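Local coordinates for PUM-HD domain-containing protein (Caenorhabditis elegans, PDB 7CGF), which probably binds the 3' untranslated regions of mRNAs through its Pumilio homology domain, captured here in complex with a PBE RNA, at residues 62-67 with 95-100; 91-96 with 127-132; 245-250 with 278-283. The protein carries 2 engineered substitutions. All coordinates share one frame; numbering follows the deposited sequence.

Interaction 1 (62-67 with 95-100); sequences EKDSIF and EERHWA
Phe67 and His98 stack face to face, with ring centroids 3.9 Å apart and planes inclined by 20°. The rings are slid along each other, so that CD2 of His98 sits toward the rim of the Phe67 ring and the CB of His98 also lies over that face, a CH-pi contact. Phe67 reaches this place because its CG is turned opposite the backbone N (chi1 -177°). The imidazole is packed on its other face too: CG of Arg97 lies 3.8 Å above the His98 ring plane, near its centre. A hydrogen bond from ND1 of His98 to OE1 of Glu95, 2.7 Å long and close to the ring plane, helps fix its rotation. The two segments belong to consecutive Pumilio repeats, as predicted, within the PUM-HD, and the stack lies in the seam between them; Phe90 adds an inclined ring against both partners. With an alanine in place of His98, the Phe67 face would probably lose its flat cover and Glu95 OE1 its N-H donor, leaving the carboxylate freer to turn. Between the stack and the looser, more exposed side, Glu95 OE1 stands above the Arg97 guanidinium, near NH2, acting by charge alone. On that outer side Arg97 grips Asp64 side-on, NE at 3.0 Å and NH2 at 2.7 Å both reaching the single oxygen OD1, which lies close to the guanidinium plane, while the carboxylate is twisted 53° from that plane. A water accepts from Lys63 NZ and donates to Glu95 OE2, bridging charges 4.5 Å apart (NZ to OE2).

Interaction 2 (91-96 with 127-132); sequences FEYGEE and LEKINE
Glu92 and Lys129 bring their CA atoms to 6.4 Å, where a type II beta turn from Glu92 to Glu95 passes the C-terminal end of helix 119-129. Lys129 has the largest share of the contact. Its chain bends at chi2 (-69°), and the side chains of Lys129 and Tyr93 cross at about a right angle, with CD of Lys129 over the centre of one face of the Tyr93 ring, 3.7 Å from the centroid and 14° off the normal, a CH-pi contact. The base of the same side chain lies against the backbone just before the turn, with Lys129 CB 3.1 Å from Phe91 O. The ammonium end is tied mostly through water: one molecule accepts from Lys129 NZ and from Tyr93 N and donates to Glu92 OE1, spanning a long salt bridge of 3.8 Å between Glu92 OE1 and Lys129 NZ. A second water accepts from Lys129 NZ at 2.7 Å and donates to Glu128 OE2. The other carboxylate oxygens have their own salt bridges, Glu92 OE2 with Lys125 and Glu128 OE1 with Lys161. On the buried side, Phe91 CD1 meets Ile130 CG2 at 3.7 Å. There Phe91 also packs on Leu102 and Val103 of helix 99-106 and on Val122 of helix 119-129, while Ile130 touches Trp99 and, in helix 132-142, Ile138.

Interaction 3 (245-250 with 278-283); sequences DRMVIV and AVYHKS
His281 and Val250 meet at the boundary between two consecutive Pumilio repeats, as predicted, where helix 243-255 and helix 279-290 of the superhelical PUM-HD run side by side. The short segments are nearly parallel, at 12°, with axes 10.5 Å apart, and the imidazole of His281 lies between them; this histidine has the largest area buried by the contact. Val250 comes over one face of this ring: its CG2 lies 4.1 Å from the centroid, 22° off the normal, a CH-pi contact offset toward the rim. CG1 of Val250, opposite its backbone N (chi1 167°), touches the backbone O of His281 at 3.7 Å. Over the opposite face stands Tyr280 from the same helix, with CE1 3.4 Å above the centre of the imidazole. The ring is therefore held between a valine methyl and a phenol. Met247 approaches at the imidazole edge, SD being 5.2 Å from the centroid; the exact place of its methyl is doubtful, since it is modelled too near Tyr280. CB of Arg246 is 3.8 Å from CE1 of His281. ND1 of His281 is buried without a polar partner in the model. Glu243 ties both segments together, taking a salt bridge from Arg246 NH2 and a hydrogen bond with Tyr280 OH, while Arg246 NH1 is held by the backbone O of Ile238. Around this core, Val250 also packs on Cys273 of helix 266-276, Val248 touches His218 of helix 207-219, and Lys282 and Ser283 lie against Gln324 of helix 322-332.

How the interactions relate
Interactions 1, 2 and 3 follow one another along the PUM-HD, each joining a predicted Pumilio repeat to the next. Interactions 1 and 2 have centres about 12 Å apart and share Glu95 and Glu96, so the loop between helices 83-89 and 99-106 faces one neighbour at its end and the other at its start. Trp99 joins them, its NE1 probably hydrogen-bonded to Glu92 O while its ring packs on Ile130. Interaction 3 lies on the other side of the chain's centre; its centre is about 54 Å from that of interaction 1 and about 43 Å from that of interaction 2. All three join neighbouring repeats while standing back from the RNA, nearest atoms about 8 to 13 Å away.

Interaction 1 (62-67 with 95-100)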
loop_
_atom_site.group_PDB
_atom_site.type_symbol
_atom_site.label_atom_id
_atom_site.label_comp_id
_atom_site.label_asym_id
_atom_site.label_seq_id
_atom_site.Cartn_x
_atom_site.Cartn_y
_atom_site.Cartn_z
ATOM N N GLU A 62 2.730 -37.619 -7.170
ATOM C CA GLU A 62 3.477 -37.385 -5.938
ATOM C C GLU A 62 2.957 -36.144 -5.234
ATOM O O GLU A 62 2.726 -36.152 -4.019
ATOM C CB GLU A 62 4.970 -37.235 -6.226
ATOM C CG GLU A 62 5.721 -38.548 -6.438
ATOM C CD GLU A 62 5.818 -39.380 -5.171
ATOM O OE1 GLU A 62 6.261 -38.832 -4.136
ATOM O OE2 GLU A 62 5.459 -40.582 -5.216
ATOM N N LYS A 63 2.761 -35.063 -5.990
ATOM C CA LYS A 63 2.270 -33.828 -5.381
ATOM C C LYS A 63 0.856 -34.006 -4.841
ATOM O O LYS A 63 0.538 -33.528 -3.741
ATOM C CB LYS A 63 2.349 -32.686 -6.399
ATOM C CG LYS A 63 3.803 -32.370 -6.780
ATOM C CD LYS A 63 3.954 -31.129 -7.665
ATOM C CE LYS A 63 3.835 -31.466 -9.135
ATOM N NZ LYS A 63 4.320 -30.349 -9.996
ATOM N N ASP A 64 -0.007 -34.709 -5.585
ATOM C CA ASP A 64 -1.363 -34.957 -5.110
ATOM C C ASP A 64 -1.373 -35.781 -3.827
ATOM O O ASP A 64 -2.339 -35.706 -3.061
ATOM C CB ASP A 64 -2.199 -35.692 -6.160
ATOM C CG ASP A 64 -2.363 -34.919 -7.459
ATOM O OD1 ASP A 64 -2.093 -33.704 -7.495
ATOM O OD2 ASP A 64 -2.768 -35.552 -8.459
ATOM N N SER A 65 -0.320 -36.575 -3.589
ATOM C CA SER A 65 -0.350 -37.586 -2.528
ATOM C C SER A 65 -0.406 -36.972 -1.136
ATOM O O SER A 65 -0.877 -37.627 -0.196
ATOM C CB SER A 65 0.868 -38.515 -2.624
ATOM O OG SER A 65 2.072 -37.910 -2.135
ATOM N N ILE A 66 0.111 -35.753 -0.958
ATOM C CA ILE A 66 -0.003 -35.101 0.343
ATOM C C ILE A 66 -1.190 -34.159 0.413
ATOM O O ILE A 66 -1.454 -33.600 1.482
ATOM C CB ILE A 66 1.272 -34.330 0.745
ATOM C CG1 ILE A 66 1.589 -33.231 -0.277
ATOM C CG2 ILE A 66 2.453 -35.272 0.983
ATOM C CD1 ILE A 66 2.570 -32.212 0.257
ATOM N N PHE A 67 -1.943 -33.994 -0.675
ATOM C CA PHE A 67 -2.971 -32.957 -0.670
ATOM C C PHE A 67 -4.123 -33.304 0.263
ATOM O O PHE A 67 -4.657 -32.420 0.934
ATOM C CB PHE A 67 -3.483 -32.685 -2.082
ATOM C CG PHE A 67 -4.486 -31.565 -2.142
ATOM C CD1 PHE A 67 -4.089 -30.242 -1.941
ATOM C CD2 PHE A 67 -5.824 -31.825 -2.395
ATOM C CE1 PHE A 67 -5.007 -29.212 -1.987
ATOM C CE2 PHE A 67 -6.747 -30.791 -2.444
ATOM C CZ PHE A 67 -6.335 -29.483 -2.239
ATOM N N GLU A 95 -0.984 -25.685 -9.678
ATOM C CA GLU A 95 -1.831 -26.438 -8.766
ATOM C C GLU A 95 -3.303 -26.056 -8.887
ATOM O O GLU A 95 -4.090 -26.350 -7.978
ATOM C CB GLU A 95 -1.334 -26.266 -7.323
ATOM C CG GLU A 95 0.018 -26.920 -7.052
ATOM C CD GLU A 95 -0.051 -28.446 -7.077
ATOM O OE1 GLU A 95 -1.158 -28.999 -6.955
ATOM O OE2 GLU A 95 1.001 -29.089 -7.211
ATOM N N GLU A 96 -3.701 -25.456 -10.019
ATOM C CA GLU A 96 -5.094 -25.122 -10.323
ATOM C C GLU A 96 -6.102 -26.191 -9.939
ATOM O O GLU A 96 -7.182 -25.876 -9.430
ATOM C CB GLU A 96 -5.294 -24.849 -11.823
ATOM C CG GLU A 96 -4.906 -23.486 -12.316
ATOM C CD GLU A 96 -3.409 -23.333 -12.505
ATOM O OE1 GLU A 96 -2.971 -22.250 -12.974
ATOM O OE2 GLU A 96 -2.673 -24.297 -12.196
ATOM N N ARG A 97 -5.774 -27.458 -10.220
ATOM C CA ARG A 97 -6.716 -28.545 -9.990
ATOM C C ARG A 97 -7.126 -28.653 -8.528
ATOM O O ARG A 97 -8.141 -29.284 -8.225
ATOM C CB ARG A 97 -6.102 -29.866 -10.458
ATOM C CG ARG A 97 -4.855 -30.265 -9.683
ATOM C CD ARG A 97 -4.077 -31.362 -10.414
ATOM N NE ARG A 97 -2.931 -31.833 -9.639
ATOM C CZ ARG A 97 -1.759 -31.212 -9.584
ATOM N NH1 ARG A 97 -1.565 -30.086 -10.260
ATOM N NH2 ARG A 97 -0.773 -31.717 -8.853
ATOM N N HIS A 98 -6.353 -28.050 -7.624
ATOM C CA HIS A 98 -6.588 -28.134 -6.192
ATOM C C HIS A 98 -7.184 -26.869 -5.592
ATOM O O HIS A 98 -7.565 -26.890 -4.417
ATOM C CB HIS A 98 -5.274 -28.441 -5.478
ATOM C CG HIS A 98 -4.775 -29.824 -5.734
ATOM N ND1 HIS A 98 -3.452 -30.100 -6.010
ATOM C CD2 HIS A 98 -5.422 -31.011 -5.744
ATOM C CE1 HIS A 98 -3.309 -31.400 -6.181
ATOM N NE2 HIS A 98 -4.488 -31.975 -6.030
ATOM N N TRP A 99 -7.295 -25.790 -6.369
ATOM C CA TRP A 99 -7.679 -24.495 -5.808
ATOM C C TRP A 99 -9.054 -24.549 -5.154
ATOM O O TRP A 99 -9.242 -24.052 -4.036
ATOM C CB TRP A 99 -7.674 -23.430 -6.895
ATOM C CG TRP A 99 -6.341 -23.008 -7.387
ATOM C CD1 TRP A 99 -5.111 -23.358 -6.898
ATOM C CD2 TRP A 99 -6.105 -22.140 -8.487
ATOM N NE1 TRP A 99 -4.122 -22.748 -7.633
ATOM C CE2 TRP A 99 -4.705 -21.990 -8.611
ATOM C CE3 TRP A 99 -6.943 -21.475 -9.388
ATOM C CZ2 TRP A 99 -4.124 -21.199 -9.602
ATOM C CZ3 TRP A 99 -6.371 -20.690 -10.364
ATOM C CH2 TRP A 99 -4.970 -20.551 -10.460
ATOM N N ALA A 100 -10.044 -25.122 -5.850
ATOM C CA ALA A 100 -11.402 -25.099 -5.318
ATOM C C ALA A 100 -11.515 -25.922 -4.038
ATOM O O ALA A 100 -12.143 -25.482 -3.069
ATOM C CB ALA A 100 -12.395 -25.587 -6.372
HETATM O O HOH W 1 2.575 -28.120 -9.646
#

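Interaction 2 (91-96 with 127-132)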
loop_
_atom_site.group_PDB
_atom_site.type_symbol
_atom_site.label_atom_id
_atom_site.label_comp_id
_atom_site.label_asym_id
_atom_site.label_seq_id
_atom_site.Cartn_x
_atom_site.Cartn_y
_atom_site.Cartn_z
ATOM N N PHE A 91 -1.807 -23.128 -3.767
ATOM C CA PHE A 91 -2.482 -22.041 -4.457
ATOM C C PHE A 91 -1.651 -21.488 -5.605
ATOM O O PHE A 91 -2.058 -20.510 -6.241
ATOM C CB PHE A 91 -2.830 -20.904 -3.476
ATOM C CG PHE A 91 -4.072 -21.152 -2.674
ATOM C CD1 PHE A 91 -5.274 -21.429 -3.302
ATOM C CD2 PHE A 91 -4.049 -21.077 -1.287
ATOM C CE1 PHE A 91 -6.426 -21.643 -2.571
ATOM C CE2 PHE A 91 -5.203 -21.280 -0.542
ATOM C CZ PHE A 91 -6.397 -21.577 -1.194
ATOM N N GLU A 92 -0.504 -22.089 -5.891
ATOM C CA GLU A 92 0.355 -21.597 -6.955
ATOM C C GLU A 92 -0.215 -21.964 -8.323
ATOM O O GLU A 92 -1.021 -22.889 -8.465
ATOM C CB GLU A 92 1.771 -22.168 -6.838
ATOM C CG GLU A 92 2.533 -21.825 -5.556
ATOM C CD GLU A 92 2.920 -20.351 -5.442
ATOM O OE1 GLU A 92 2.975 -19.637 -6.475
ATOM O OE2 GLU A 92 3.182 -19.910 -4.297
ATOM N N TYR A 93 0.214 -21.223 -9.346
ATOM C CA TYR A 93 -0.022 -21.692 -10.706
ATOM C C TYR A 93 0.623 -23.063 -10.868
ATOM O O TYR A 93 1.731 -23.309 -10.381
ATOM C CB TYR A 93 0.569 -20.723 -11.741
ATOM C CG TYR A 93 0.068 -19.293 -11.696
ATOM C CD1 TYR A 93 -1.282 -19.001 -11.535
ATOM C CD2 TYR A 93 0.960 -18.228 -11.826
ATOM C CE1 TYR A 93 -1.734 -17.681 -11.499
ATOM C CE2 TYR A 93 0.518 -16.905 -11.797
ATOM C CZ TYR A 93 -0.823 -16.641 -11.632
ATOM O OH TYR A 93 -1.243 -15.330 -11.602
ATOM N N GLY A 94 -0.059 -23.959 -11.561
ATOM C CA GLY A 94 0.382 -25.325 -11.654
ATOM C C GLY A 94 -0.334 -26.248 -10.700
ATOM O O GLY A 94 -0.306 -27.469 -10.895
ATOM N N GLU A 95 -0.984 -25.685 -9.678
ATOM C CA GLU A 95 -1.831 -26.438 -8.766
ATOM C C GLU A 95 -3.303 -26.056 -8.887
ATOM O O GLU A 95 -4.090 -26.350 -7.978
ATOM C CB GLU A 95 -1.334 -26.266 -7.323
ATOM C CG GLU A 95 0.018 -26.920 -7.052
ATOM C CD GLU A 95 -0.051 -28.446 -7.077
ATOM O OE1 GLU A 95 -1.158 -28.999 -6.955
ATOM O OE2 GLU A 95 1.001 -29.089 -7.211
ATOM N N GLU A 96 -3.701 -25.456 -10.019
ATOM C CA GLU A 96 -5.094 -25.122 -10.323
ATOM C C GLU A 96 -6.102 -26.191 -9.939
ATOM O O GLU A 96 -7.182 -25.876 -9.430
ATOM C CB GLU A 96 -5.294 -24.849 -11.823
ATOM C CG GLU A 96 -4.906 -23.486 -12.316
ATOM C CD GLU A 96 -3.409 -23.333 -12.505
ATOM O OE1 GLU A 96 -2.971 -22.250 -12.974
ATOM O OE2 GLU A 96 -2.673 -24.297 -12.196
ATOM N N LEU A 127 -5.676 -14.968 -3.176
ATOM C CA LEU A 127 -6.230 -13.891 -3.995
ATOM C C LEU A 127 -5.303 -13.517 -5.144
ATOM O O LEU A 127 -5.767 -13.080 -6.209
ATOM C CB LEU A 127 -6.517 -12.663 -3.127
ATOM C CG LEU A 127 -7.636 -12.832 -2.116
ATOM C CD1 LEU A 127 -7.681 -11.616 -1.188
ATOM C CD2 LEU A 127 -8.996 -13.037 -2.812
ATOM N N GLU A 128 -3.994 -13.643 -4.941
ATOM C CA GLU A 128 -3.029 -13.326 -5.983
ATOM C C GLU A 128 -3.135 -14.265 -7.174
ATOM O O GLU A 128 -2.850 -13.859 -8.307
ATOM C CB GLU A 128 -1.621 -13.395 -5.396
ATOM C CG GLU A 128 -0.480 -13.315 -6.387
ATOM C CD GLU A 128 -0.318 -11.945 -7.000
ATOM O OE1 GLU A 128 -0.849 -10.959 -6.425
ATOM O OE2 GLU A 128 0.356 -11.862 -8.054
ATOM N N LYS A 129 -3.546 -15.508 -6.951
ATOM C CA LYS A 129 -3.400 -16.553 -7.965
ATOM C C LYS A 129 -4.707 -17.070 -8.551
ATOM O O LYS A 129 -4.757 -17.373 -9.753
ATOM C CB LYS A 129 -2.628 -17.739 -7.385
ATOM C CG LYS A 129 -1.208 -17.400 -6.894
ATOM C CD LYS A 129 -0.278 -17.069 -8.038
ATOM C CE LYS A 129 1.153 -16.869 -7.540
ATOM N NZ LYS A 129 2.115 -16.598 -8.643
ATOM N N ILE A 130 -5.764 -17.194 -7.755
ATOM C CA ILE A 130 -6.907 -18.005 -8.163
ATOM C C ILE A 130 -7.877 -17.244 -9.057
ATOM O O ILE A 130 -7.836 -16.010 -9.163
ATOM C CB ILE A 130 -7.646 -18.583 -6.943
ATOM C CG1 ILE A 130 -8.382 -17.478 -6.166
ATOM C CG2 ILE A 130 -6.682 -19.383 -6.071
ATOM C CD1 ILE A 130 -8.901 -17.915 -4.786
ATOM N N ASN A 131 -8.767 -17.991 -9.702
ATOM C CA ASN A 131 -9.710 -17.412 -10.647
ATOM C C ASN A 131 -10.794 -16.602 -9.929
ATOM O O ASN A 131 -11.014 -16.723 -8.721
ATOM C CB ASN A 131 -10.342 -18.518 -11.492
ATOM C CG ASN A 131 -10.899 -19.633 -10.646
ATOM O OD1 ASN A 131 -11.937 -19.483 -10.004
ATOM N ND2 ASN A 131 -10.198 -20.755 -10.616
ATOM N N GLU A 132 -11.493 -15.777 -10.709
ATOM C CA GLU A 132 -12.406 -14.801 -10.119
ATOM C C GLU A 132 -13.533 -15.414 -9.288
ATOM O O GLU A 132 -13.812 -14.877 -8.201
ATOM C CB GLU A 132 -12.962 -13.909 -11.231
ATOM C CG GLU A 132 -13.776 -12.745 -10.732
ATOM C CD GLU A 132 -14.242 -11.894 -11.879
ATOM O OE1 GLU A 132 -15.283 -12.240 -12.492
ATOM O OE2 GLU A 132 -13.538 -10.919 -12.190
HETATM O O HOH W 2 2.526 -19.441 -8.882
HETATM O O HOH W 3 1.300 -14.207 -9.684
#

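Interaction 3 (245-250 with 278-283)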
loop_
_atom_site.group_PDB
_atom_site.type_symbol
_atom_site.label_atom_id
_atom_site.label_comp_id
_atom_site.label_asym_id
_atom_site.label_seq_id
_atom_site.Cartn_x
_atom_site.Cartn_y
_atom_site.Cartn_z
ATOM N N ASP A 245 -10.531 17.649 -9.218
ATOM C CA ASP A 245 -9.938 17.376 -7.911
ATOM C C ASP A 245 -8.607 18.092 -7.759
ATOM O O ASP A 245 -8.345 18.710 -6.720
ATOM C CB ASP A 245 -9.726 15.877 -7.705
ATOM C CG ASP A 245 -11.022 15.109 -7.608
ATOM O OD1 ASP A 245 -12.016 15.654 -7.063
ATOM O OD2 ASP A 245 -11.014 13.948 -8.063
ATOM N N ARG A 246 -7.757 18.028 -8.791
ATOM C CA ARG A 246 -6.474 18.719 -8.710
ATOM C C ARG A 246 -6.668 20.228 -8.675
ATOM O O ARG A 246 -5.973 20.924 -7.929
ATOM C CB ARG A 246 -5.562 18.313 -9.867
ATOM C CG ARG A 246 -4.815 17.013 -9.636
ATOM C CD ARG A 246 -3.909 16.651 -10.793
ATOM N NE ARG A 246 -4.661 16.434 -12.028
ATOM C CZ ARG A 246 -5.322 15.312 -12.283
ATOM N NH1 ARG A 246 -5.315 14.329 -11.389
ATOM N NH2 ARG A 246 -5.992 15.172 -13.423
ATOM N N MET A 247 -7.627 20.755 -9.451
ATOM C CA MET A 247 -7.887 22.190 -9.392
ATOM C C MET A 247 -8.332 22.611 -7.996
ATOM O O MET A 247 -7.849 23.614 -7.457
ATOM C CB MET A 247 -8.925 22.586 -10.453
ATOM C CG MET A 247 -9.437 24.019 -10.337
ATOM S SD MET A 247 -8.093 25.214 -10.491
ATOM C CE MET A 247 -7.249 24.560 -11.854
ATOM N N VAL A 248 -9.231 21.841 -7.374
ATOM C CA VAL A 248 -9.684 22.215 -6.043
ATOM C C VAL A 248 -8.511 22.182 -5.069
ATOM O O VAL A 248 -8.350 23.088 -4.236
ATOM C CB VAL A 248 -10.838 21.295 -5.598
ATOM C CG1 VAL A 248 -11.124 21.478 -4.124
ATOM C CG2 VAL A 248 -12.089 21.608 -6.407
ATOM N N ILE A 249 -7.661 21.155 -5.180
ATOM C CA ILE A 249 -6.539 21.014 -4.249
ATOM C C ILE A 249 -5.528 22.130 -4.468
ATOM O O ILE A 249 -5.089 22.785 -3.519
ATOM C CB ILE A 249 -5.897 19.624 -4.380
ATOM C CG1 ILE A 249 -6.832 18.565 -3.781
ATOM C CG2 ILE A 249 -4.552 19.579 -3.660
ATOM C CD1 ILE A 249 -6.385 17.144 -4.065
ATOM N N VAL A 250 -5.186 22.400 -5.733
ATOM C CA VAL A 250 -4.178 23.419 -6.017
ATOM C C VAL A 250 -4.689 24.795 -5.636
ATOM O O VAL A 250 -3.920 25.646 -5.171
ATOM C CB VAL A 250 -3.765 23.350 -7.499
ATOM C CG1 VAL A 250 -2.960 24.588 -7.904
ATOM C CG2 VAL A 250 -2.988 22.066 -7.753
ATOM N N ALA A 278 -0.284 20.399 -13.945
ATOM C CA ALA A 278 -0.048 21.025 -15.233
ATOM C C ALA A 278 0.515 22.426 -15.039
ATOM O O ALA A 278 0.517 22.983 -13.937
ATOM C CB ALA A 278 -1.339 21.088 -16.043
ATOM N N VAL A 279 0.970 23.016 -16.146
ATOM C CA VAL A 279 1.601 24.328 -16.062
ATOM C C VAL A 279 0.669 25.342 -15.407
ATOM O O VAL A 279 1.116 26.193 -14.631
ATOM C CB VAL A 279 2.062 24.792 -17.456
ATOM C CG1 VAL A 279 2.655 26.199 -17.385
ATOM C CG2 VAL A 279 3.062 23.804 -18.029
ATOM N N TYR A 280 -0.640 25.266 -15.678
ATOM C CA TYR A 280 -1.506 26.295 -15.112
ATOM C C TYR A 280 -1.661 26.146 -13.600
ATOM O O TYR A 280 -1.939 27.144 -12.915
ATOM C CB TYR A 280 -2.870 26.320 -15.817
ATOM C CG TYR A 280 -3.886 25.252 -15.446
ATOM C CD1 TYR A 280 -3.574 23.901 -15.494
ATOM C CD2 TYR A 280 -5.171 25.612 -15.074
ATOM C CE1 TYR A 280 -4.524 22.932 -15.167
ATOM C CE2 TYR A 280 -6.116 24.660 -14.769
ATOM C CZ TYR A 280 -5.788 23.327 -14.796
ATOM O OH TYR A 280 -6.740 22.371 -14.467
ATOM N N HIS A 281 -1.426 24.945 -13.068
ATOM C CA HIS A 281 -1.423 24.750 -11.617
ATOM C C HIS A 281 -0.132 25.255 -10.993
ATOM O O HIS A 281 -0.152 25.888 -9.924
ATOM C CB HIS A 281 -1.590 23.276 -11.285
ATOM C CG HIS A 281 -2.964 22.759 -11.532
ATOM N ND1 HIS A 281 -3.211 21.449 -11.879
ATOM C CD2 HIS A 281 -4.169 23.369 -11.473
ATOM C CE1 HIS A 281 -4.510 21.274 -12.024
ATOM N NE2 HIS A 281 -5.114 22.419 -11.777
ATOM N N LYS A 282 0.996 24.958 -11.642
ATOM C CA LYS A 282 2.273 25.510 -11.209
ATOM C C LYS A 282 2.234 27.030 -11.205
ATOM O O LYS A 282 2.775 27.671 -10.298
ATOM C CB LYS A 282 3.393 25.002 -12.118
ATOM C CG LYS A 282 3.665 23.508 -12.026
ATOM C CD LYS A 282 4.517 23.046 -13.201
ATOM C CE LYS A 282 4.795 21.570 -13.125
ATOM N NZ LYS A 282 5.710 21.112 -14.212
ATOM N N SER A 283 1.569 27.627 -12.198
ATOM C CA SER A 283 1.431 29.081 -12.246
ATOM C C SER A 283 0.701 29.623 -11.017
ATOM O O SER A 283 1.048 30.692 -10.503
ATOM C CB SER A 283 0.705 29.475 -13.545
ATOM O OG SER A 283 0.325 30.838 -13.573
#